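Local coordinates for protein XRE family transcriptional regulator (Pseudomonas putida, PDB 6F8H) that is the HigA-type antitoxin GraA, a helix-turn-helix protein that probably binds DNA and counteracts the toxin GraT, at residues L69-T72 / P73-L77. Numbering follows the deposited sequence.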
loop_
_atom_site.group_PDB
_atom_site.type_symbol
_atom_site.label_atom_id
_atom_site.label_comp_id
_atom_site.label_asym_id
_atom_site.label_seq_id
_atom_site.Cartn_x
_atom_site.Cartn_y
_atom_site.Cartn_z
ATOM N N LEU A 69 4.358 -17.456 7.513
ATOM C CA LEU A 69 3.849 -18.349 6.470
ATOM C C LEU A 69 4.844 -18.610 5.341
ATOM O O LEU A 69 4.481 -19.237 4.344
ATOM C CB LEU A 69 2.548 -17.789 5.867
ATOM C CG LEU A 69 1.370 -17.489 6.789
ATOM C CD1 LEU A 69 0.297 -16.705 6.048
ATOM C CD2 LEU A 69 0.792 -18.781 7.358
ATOM N N ASP A 70 6.075 -18.121 5.494
ATOM C CA ASP A 70 7.147 -18.337 4.508
ATOM C C ASP A 70 6.908 -17.659 3.151
ATOM O O ASP A 70 6.984 -18.302 2.099
ATOM C CB ASP A 70 7.380 -19.835 4.279
ATOM C CG ASP A 70 8.023 -20.516 5.469
ATOM O OD1 ASP A 70 8.937 -19.906 6.065
ATOM O OD2 ASP A 70 7.614 -21.653 5.805
ATOM N N THR A 71 6.644 -16.359 3.176
ATOM C CA THR A 71 6.496 -15.598 1.938
ATOM C C THR A 71 7.401 -14.393 2.015
ATOM O O THR A 71 8.049 -14.172 3.031
ATOM C CB THR A 71 5.055 -15.108 1.719
ATOM O OG1 THR A 71 4.786 -14.051 2.645
ATOM C CG2 THR A 71 4.062 -16.234 1.928
ATOM N N THR A 72 7.430 -13.594 0.959
ATOM C CA THR A 72 8.023 -12.277 1.083
ATOM C C THR A 72 6.965 -11.341 1.693
ATOM O O THR A 72 5.773 -11.639 1.633
ATOM C CB THR A 72 8.486 -11.727 -0.264
ATOM O OG1 THR A 72 7.340 -11.407 -1.061
ATOM C CG2 THR A 72 9.375 -12.752 -0.995
ATOM N N PRO A 73 7.390 -10.213 2.285
ATOM C CA PRO A 73 6.349 -9.307 2.758
ATOM C C PRO A 73 5.779 -8.471 1.598
ATOM O O PRO A 73 4.647 -8.008 1.700
ATOM C CB PRO A 73 7.076 -8.447 3.797
ATOM C CG PRO A 73 8.486 -8.432 3.340
ATOM C CD PRO A 73 8.741 -9.777 2.697
ATOM N N GLU A 74 6.528 -8.331 0.501
ATOM C CA GLU A 74 6.001 -7.645 -0.678
ATOM C C GLU A 74 4.764 -8.371 -1.231
ATOM O O GLU A 74 3.826 -7.724 -1.690
ATOM C CB GLU A 74 7.076 -7.511 -1.764
ATOM C CG GLU A 74 8.109 -6.394 -1.495
ATOM C CD GLU A 74 9.194 -6.798 -0.501
ATOM O OE1 GLU A 74 9.187 -7.960 -0.029
ATOM O OE2 GLU A 74 10.062 -5.948 -0.207
ATOM N N PHE A 75 4.756 -9.702 -1.148
ATOM C CA PHE A 75 3.621 -10.503 -1.636
ATOM C C PHE A 75 2.311 -9.972 -1.063
ATOM O O PHE A 75 1.346 -9.752 -1.798
ATOM C CB PHE A 75 3.809 -11.988 -1.280
ATOM C CG PHE A 75 2.605 -12.860 -1.574
ATOM C CD1 PHE A 75 2.287 -13.217 -2.878
ATOM C CD2 PHE A 75 1.805 -13.343 -0.539
ATOM C CE1 PHE A 75 1.189 -14.028 -3.147
ATOM C CE2 PHE A 75 0.700 -14.160 -0.803
ATOM C CZ PHE A 75 0.393 -14.497 -2.113
ATOM N N TRP A 76 2.303 -9.722 0.244
ATOM C CA TRP A 76 1.098 -9.248 0.922
ATOM C C TRP A 76 0.761 -7.787 0.629
ATOM O O TRP A 76 -0.395 -7.484 0.345
ATOM C CB TRP A 76 1.220 -9.490 2.438
ATOM C CG TRP A 76 1.312 -10.973 2.709
ATOM C CD1 TRP A 76 2.434 -11.686 3.047
ATOM C CD2 TRP A 76 0.252 -11.931 2.585
ATOM N NE1 TRP A 76 2.124 -13.022 3.171
ATOM C CE2 TRP A 76 0.789 -13.199 2.897
ATOM C CE3 TRP A 76 -1.107 -11.839 2.259
ATOM C CZ2 TRP A 76 0.016 -14.369 2.880
ATOM C CZ3 TRP A 76 -1.880 -13.006 2.248
ATOM C CH2 TRP A 76 -1.318 -14.250 2.561
ATOM N N LEU A 77 1.743 -6.890 0.697
ATOM C CA LEU A 77 1.489 -5.471 0.457
ATOM C C LEU A 77 1.141 -5.199 -1.008
ATOM O O LEU A 77 0.348 -4.308 -1.299
ATOM C CB LEU A 77 2.695 -4.615 0.863
ATOM C CG LEU A 77 2.966 -4.463 2.363
ATOM C CD1 LEU A 77 3.759 -3.196 2.659
ATOM C CD2 LEU A 77 1.667 -4.456 3.129
#
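Thr72 N-caps helix 73-99, the long helix entered from the short loop after helix 59-69 in this helix-turn-helix antitoxin. Its OG1 accepts from Phe75 N at 3.1 Å, with an N-H...O angle of 147°. With chi1 at 70°, OG1 sits between the backbone N and the carbonyl carbon and faces the first turn of the helix. Thr72 CB lies 3.8 Å from Glu74 OE1.

Trp76 reaches back to the loop. Its CB leads to an indole whose CD1 lies 3.6 Å from Thr72 O. NE1, the next ring atom, donates a weak bond to Thr71 OG1, 2.9 Å away and bent to 127°, near the ring plane at the indole edge. Further round, CZ2 packs against Leu69 CD1 at 3.9 Å. The Phe75 ring turns its edge to the indole, with CD2 over the centre of one face.

Phe25 of helix 17-29 also meets the indole, ring against ring with the planes inclined. Asp70 OD1 forms a salt bridge with Arg102 NH2 of the second subunit. Thr71 OG1 serves two bonds: it accepts from Trp76 and donates to Thr72 O at 2.8 Å, from above the carbonyl plane.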